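PDB 5WH8: putative carbohydrate-active enzyme from Uncultured organism, which probably hydrolyses O-glycosidic bonds in cellulose-type polysaccharides through this glycoside hydrolase family 5 domain of a longer multi-modular protein. Local coordinates for residues K44-A49 / S272-P277; F128-S133 / R172-D177. One frame throughout, in Å; residues are numbered along the deposited sequence.

Contact 1. Residues K44-A49 / S272-P277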
# COMPACT_ATOMS: atom_id res chain seq x y z
N LYS A 44 -13.00 11.23 8.82
CA LYS A 44 -13.90 11.91 7.90
C LYS A 44 -13.41 11.86 6.45
O LYS A 44 -14.19 12.08 5.51
CB LYS A 44 -14.11 13.36 8.33
CG LYS A 44 -14.96 13.50 9.57
CD LYS A 44 -15.21 14.97 9.92
CE LYS A 44 -16.24 15.62 9.00
NZ LYS A 44 -16.60 16.99 9.47
N CYS A 45 -12.11 11.58 6.27
CA CYS A 45 -11.54 11.49 4.94
C CYS A 45 -11.77 10.14 4.23
O CYS A 45 -11.45 10.03 3.05
CB CYS A 45 -10.02 11.76 4.98
SG CYS A 45 -9.54 13.49 5.33
N TYR A 46 -12.29 9.12 4.92
CA TYR A 46 -12.34 7.76 4.37
C TYR A 46 -13.78 7.27 4.41
O TYR A 46 -14.23 6.62 5.37
CB TYR A 46 -11.37 6.82 5.13
CG TYR A 46 -10.02 7.49 5.27
CD1 TYR A 46 -9.35 7.98 4.14
CD2 TYR A 46 -9.46 7.74 6.52
CE1 TYR A 46 -8.14 8.66 4.27
CE2 TYR A 46 -8.25 8.41 6.65
CZ TYR A 46 -7.61 8.88 5.52
OH TYR A 46 -6.43 9.58 5.67
N THR A 47 -14.50 7.61 3.34
CA THR A 47 -15.93 7.32 3.23
C THR A 47 -16.29 6.84 1.82
O THR A 47 -15.47 6.89 0.89
CB THR A 47 -16.79 8.57 3.52
OG1 THR A 47 -16.55 9.54 2.50
CG2 THR A 47 -16.46 9.16 4.86
N GLU A 48 -17.54 6.40 1.64
CA GLU A 48 -17.94 6.03 0.31
C GLU A 48 -17.81 7.22 -0.62
O GLU A 48 -17.32 7.08 -1.75
CB GLU A 48 -19.37 5.48 0.30
CG GLU A 48 -19.73 4.96 -1.09
CD GLU A 48 -21.00 4.13 -1.15
OE1 GLU A 48 -21.56 3.79 -0.08
OE2 GLU A 48 -21.44 3.82 -2.28
N ALA A 49 -18.20 8.41 -0.16
CA ALA A 49 -18.10 9.59 -1.01
C ALA A 49 -16.67 9.95 -1.38
O ALA A 49 -16.40 10.31 -2.52
CB ALA A 49 -18.77 10.77 -0.33
N SER A 272 -0.11 11.44 1.41
CA SER A 272 -1.28 10.69 1.91
C SER A 272 -2.53 11.44 1.47
O SER A 272 -2.48 12.65 1.19
CB SER A 272 -1.29 10.57 3.44
OG SER A 272 -1.59 11.82 4.01
N PHE A 273 -3.65 10.72 1.44
CA PHE A 273 -4.97 11.32 1.25
C PHE A 273 -5.52 11.74 2.60
O PHE A 273 -6.14 10.93 3.32
CB PHE A 273 -5.92 10.34 0.57
CG PHE A 273 -7.22 10.97 0.14
CD1 PHE A 273 -7.28 11.82 -0.94
CD2 PHE A 273 -8.39 10.69 0.84
CE1 PHE A 273 -8.51 12.39 -1.33
CE2 PHE A 273 -9.60 11.24 0.44
CZ PHE A 273 -9.66 12.09 -0.64
N ALA A 274 -5.28 13.00 2.95
CA ALA A 274 -5.64 13.57 4.23
C ALA A 274 -5.54 15.09 4.07
O ALA A 274 -4.90 15.55 3.11
CB ALA A 274 -4.72 13.07 5.33
N ASP A 275 -6.17 15.85 4.97
CA ASP A 275 -6.10 17.32 4.91
C ASP A 275 -5.34 17.92 6.08
O ASP A 275 -5.57 19.07 6.45
CB ASP A 275 -7.51 17.91 4.82
CG ASP A 275 -8.37 17.60 6.03
OD1 ASP A 275 -8.01 16.73 6.85
OD2 ASP A 275 -9.45 18.23 6.15
N LYS A 276 -4.42 17.15 6.66
CA LYS A 276 -3.46 17.66 7.65
C LYS A 276 -2.63 18.80 7.05
O LYS A 276 -2.23 18.72 5.88
CB LYS A 276 -2.55 16.52 8.13
CG LYS A 276 -1.65 16.86 9.31
CD LYS A 276 -0.99 15.61 9.85
CE LYS A 276 -0.07 15.91 11.04
NZ LYS A 276 -0.76 16.80 12.03
N PRO A 277 -2.33 19.86 7.82
CA PRO A 277 -1.57 20.97 7.24
C PRO A 277 -0.06 20.68 7.20
O PRO A 277 0.75 21.35 7.84
CB PRO A 277 -1.92 22.17 8.17
CG PRO A 277 -2.30 21.58 9.43
CD PRO A 277 -2.86 20.20 9.16

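Contact 2. Residues F128-S133 / R172-D177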
# COMPACT_ATOMS: atom_id res chain seq x y z
N PHE A 128 -5.21 -10.81 14.06
CA PHE A 128 -5.62 -9.87 13.00
C PHE A 128 -5.55 -10.54 11.64
O PHE A 128 -6.51 -10.49 10.87
CB PHE A 128 -4.74 -8.63 13.02
CG PHE A 128 -5.03 -7.65 11.90
CD1 PHE A 128 -6.05 -6.74 12.01
CD2 PHE A 128 -4.26 -7.66 10.74
CE1 PHE A 128 -6.33 -5.83 10.97
CE2 PHE A 128 -4.53 -6.75 9.69
CZ PHE A 128 -5.54 -5.84 9.83
N TRP A 129 -4.40 -11.13 11.32
CA TRP A 129 -4.21 -11.67 10.00
C TRP A 129 -4.99 -12.97 9.80
O TRP A 129 -5.43 -13.25 8.69
CB TRP A 129 -2.72 -11.85 9.71
CG TRP A 129 -2.08 -10.53 9.31
CD1 TRP A 129 -1.05 -9.87 9.93
CD2 TRP A 129 -2.48 -9.70 8.20
NE1 TRP A 129 -0.78 -8.69 9.26
CE2 TRP A 129 -1.65 -8.56 8.20
CE3 TRP A 129 -3.46 -9.81 7.21
CZ2 TRP A 129 -1.75 -7.54 7.22
CZ3 TRP A 129 -3.58 -8.80 6.26
CH2 TRP A 129 -2.73 -7.67 6.28
N ASP A 130 -5.21 -13.73 10.88
CA ASP A 130 -6.09 -14.91 10.83
C ASP A 130 -7.50 -14.47 10.43
O ASP A 130 -8.09 -15.02 9.49
CB ASP A 130 -6.10 -15.60 12.21
CG ASP A 130 -6.64 -17.05 12.18
OD1 ASP A 130 -6.79 -17.68 11.13
OD2 ASP A 130 -6.90 -17.58 13.28
N TYR A 131 -8.02 -13.47 11.12
CA TYR A 131 -9.33 -12.93 10.80
C TYR A 131 -9.39 -12.38 9.37
O TYR A 131 -10.30 -12.72 8.61
CB TYR A 131 -9.76 -11.84 11.78
CG TYR A 131 -11.06 -11.23 11.33
CD1 TYR A 131 -12.26 -11.89 11.57
CD2 TYR A 131 -11.09 -10.05 10.59
CE1 TYR A 131 -13.47 -11.37 11.11
CE2 TYR A 131 -12.29 -9.53 10.13
CZ TYR A 131 -13.48 -10.19 10.40
OH TYR A 131 -14.69 -9.70 9.96
N MET A 132 -8.45 -11.51 9.00
CA MET A 132 -8.59 -10.82 7.71
C MET A 132 -8.50 -11.77 6.52
O MET A 132 -9.21 -11.61 5.53
CB MET A 132 -7.54 -9.70 7.57
CG MET A 132 -7.87 -8.48 8.43
SD MET A 132 -9.38 -7.63 7.86
CE MET A 132 -9.79 -6.65 9.27
N SER A 133 -7.62 -12.77 6.62
CA SER A 133 -7.45 -13.71 5.52
C SER A 133 -8.65 -14.65 5.41
O SER A 133 -9.04 -14.99 4.30
CB SER A 133 -6.13 -14.50 5.68
OG SER A 133 -6.03 -15.18 6.92
N ARG A 172 -2.02 -18.00 4.77
CA ARG A 172 -2.12 -18.93 3.65
C ARG A 172 -2.98 -20.15 3.99
O ARG A 172 -3.52 -20.78 3.08
CB ARG A 172 -0.72 -19.35 3.20
CG ARG A 172 0.06 -18.23 2.49
CD ARG A 172 -0.47 -18.03 1.08
NE ARG A 172 -0.15 -16.75 0.42
CZ ARG A 172 0.93 -16.53 -0.32
NH1 ARG A 172 1.87 -17.45 -0.46
NH2 ARG A 172 1.08 -15.34 -0.89
N LYS A 173 -3.17 -20.46 5.27
CA LYS A 173 -4.08 -21.56 5.61
C LYS A 173 -5.53 -21.18 5.27
O LYS A 173 -6.36 -22.06 5.02
CB LYS A 173 -3.96 -21.95 7.08
CG LYS A 173 -4.61 -21.03 8.06
CD LYS A 173 -4.66 -21.66 9.44
CE LYS A 173 -5.08 -20.66 10.49
NZ LYS A 173 -6.52 -20.35 10.43
N ASN A 174 -5.83 -19.88 5.26
CA ASN A 174 -7.17 -19.37 4.93
C ASN A 174 -7.33 -18.90 3.47
O ASN A 174 -8.41 -19.04 2.88
CB ASN A 174 -7.53 -18.19 5.83
CG ASN A 174 -7.61 -18.57 7.29
OD1 ASN A 174 -8.15 -19.62 7.64
ND2 ASN A 174 -7.10 -17.70 8.15
N ASP A 175 -6.26 -18.31 2.93
CA ASP A 175 -6.30 -17.59 1.66
C ASP A 175 -5.02 -17.91 0.88
O ASP A 175 -4.00 -17.21 0.97
CB ASP A 175 -6.43 -16.09 1.95
CG ASP A 175 -6.74 -15.27 0.71
OD1 ASP A 175 -6.69 -15.85 -0.40
OD2 ASP A 175 -7.04 -14.06 0.85
N PRO A 176 -5.04 -19.01 0.12
CA PRO A 176 -3.81 -19.55 -0.47
C PRO A 176 -3.14 -18.72 -1.57
O PRO A 176 -1.93 -18.90 -1.77
CB PRO A 176 -4.28 -20.89 -1.07
CG PRO A 176 -5.48 -21.26 -0.31
CD PRO A 176 -6.16 -19.98 0.09
N ASP A 177 -3.87 -17.86 -2.28
CA ASP A 177 -3.35 -17.25 -3.52
C ASP A 177 -3.16 -15.71 -3.50
O ASP A 177 -2.59 -15.13 -4.43
CB ASP A 177 -4.26 -17.65 -4.67
CG ASP A 177 -4.20 -19.14 -4.95
OD1 ASP A 177 -3.14 -19.60 -5.41
OD2 ASP A 177 -5.19 -19.86 -4.68

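Contact 1. Residues K44-A49 / S272-P277
The rings of Tyr46 and Phe273 meet at their rims and do not stack: Tyr46 CE1 lies 4.0 Å from Phe273 CD2, close to the plane of the phenylalanine ring. That same edge carries a second neighbour, the backbone oxygen of Cys45, with Cys45 O 3.4 Å from Phe273 CE2; the slightly positive ring hydrogens suit a carbonyl there. One face of the Tyr46 ring is covered by its own neighbour, Cys45 CB, 3.7 Å above the plane and displaced toward the rim. The two aromatic side chains slide past each other in opposite directions, which brings the phenol end back to the other backbone. Tyr46 OH donates to Phe273 O at 2.7 Å, the hydroxyl sitting 25° off the carbonyl plane. Tyrosine suits this buried place because its ring packs while its oxygen serves two backbone groups, giving its hydrogen to Phe273 O and meeting the amide N of His37.

The fold is a (β/α)8 TIM barrel, and the contact lies where the barrel closes: Phe273 belongs to the eighth strand, whose backbone pairs with the first at Ser35, whereas 44-49 runs from the connection after the first strand, 32-36, into the start of helix 48-56. Phe273 holds its CG opposite the backbone N (chi1 -171°), a turn that sends the ring toward this connection; Leu54 of helix 48-56 and Trp58, edge-to-face, also pack on it.

Further along, Cys45 SG rests 4.1 Å from Ala274 CA, a small residue that lets the sulfur come near the chain. The sulfur also lies 3.9 Å from Asp275 OD1, a van der Waals approach, while Asp275 OD2 is hydrogen-bonded to Ser288.

Contact 2. Residues F128-S133 / R172-D177
Ser133 and Asp175 bring the two backbones within 5.6 Å, CA to CA, where helix 122-135 meets the loop that leaves helix 157-172. Asn174 does most of the joining, for its side-chain amide is inserted between two helix residues one turn apart. Its ND2 spends one hydrogen on Asp130 OD1 at 3.0 Å and the other on Ser133 OG, also 3.0 Å away from Asn174 ND2. Both acceptors lie practically in the amide plane, and the N-H to Ser133 is nearly straight at 171°. An asparagine fits here because one flat NH2 group can serve two acceptors at once.

Asp130 crosses Asn174 at about a right angle, yet its carboxylate is nearly coplanar with the amide, 11° apart. OD1 offers Asn174 its anti lone pair, directed away from OD2. Lys173 reaches the same oxygen from the syn side, somewhat out of the carboxylate plane, making a salt bridge of 2.8 Å between Lys173 NZ and Asp130 OD1. The lysine chain runs extended and then bends at its last torsion, which turns the ammonium onto the carboxylate.

Ser133 OG sits between its backbone N and carbonyl carbon (chi1 56°), from where it can donate to Trp129 O one turn back, 2.7 Å from Ser133 OG. Beyond the hydroxyl, Asp175 CB comes to 3.7 Å from Ser133 O and lies alongside Ser133 CB, a van der Waals approach; the Asp175 carboxylate itself is engaged by Lys178 and Tyr144.

With its own hydrogen given to the helix carbonyl, the serine hydroxyl presents an acceptor to Asn174, and the two bonds should reinforce each other. The lysine and amide donors together would be expected to stabilise Asp130 as the carboxylate.

Contacts 1 and 2 belong to one closed eight-stranded parallel barrel but lie well apart, about 28 Å between centres and about 14 Å between nearest atoms, without touching. Along the chain, contact 2 is nested within the loop closed by contact 1. Residues 44-49 follow strand 32-36 and residues 272-277 lead out of strand 268-273, so contact 1 joins the first and last strands' C-terminal connections, where the barrel closes. Contact 2 is more local: it ties helix 122-135, after the third strand, to the turn leading from helix 157-172 into strand 180-182, on the N-terminal side of the strands. One contact thus lies at the seam where the first and eighth strands meet; the other joins a helix of the outer layer to the loop after the next helix.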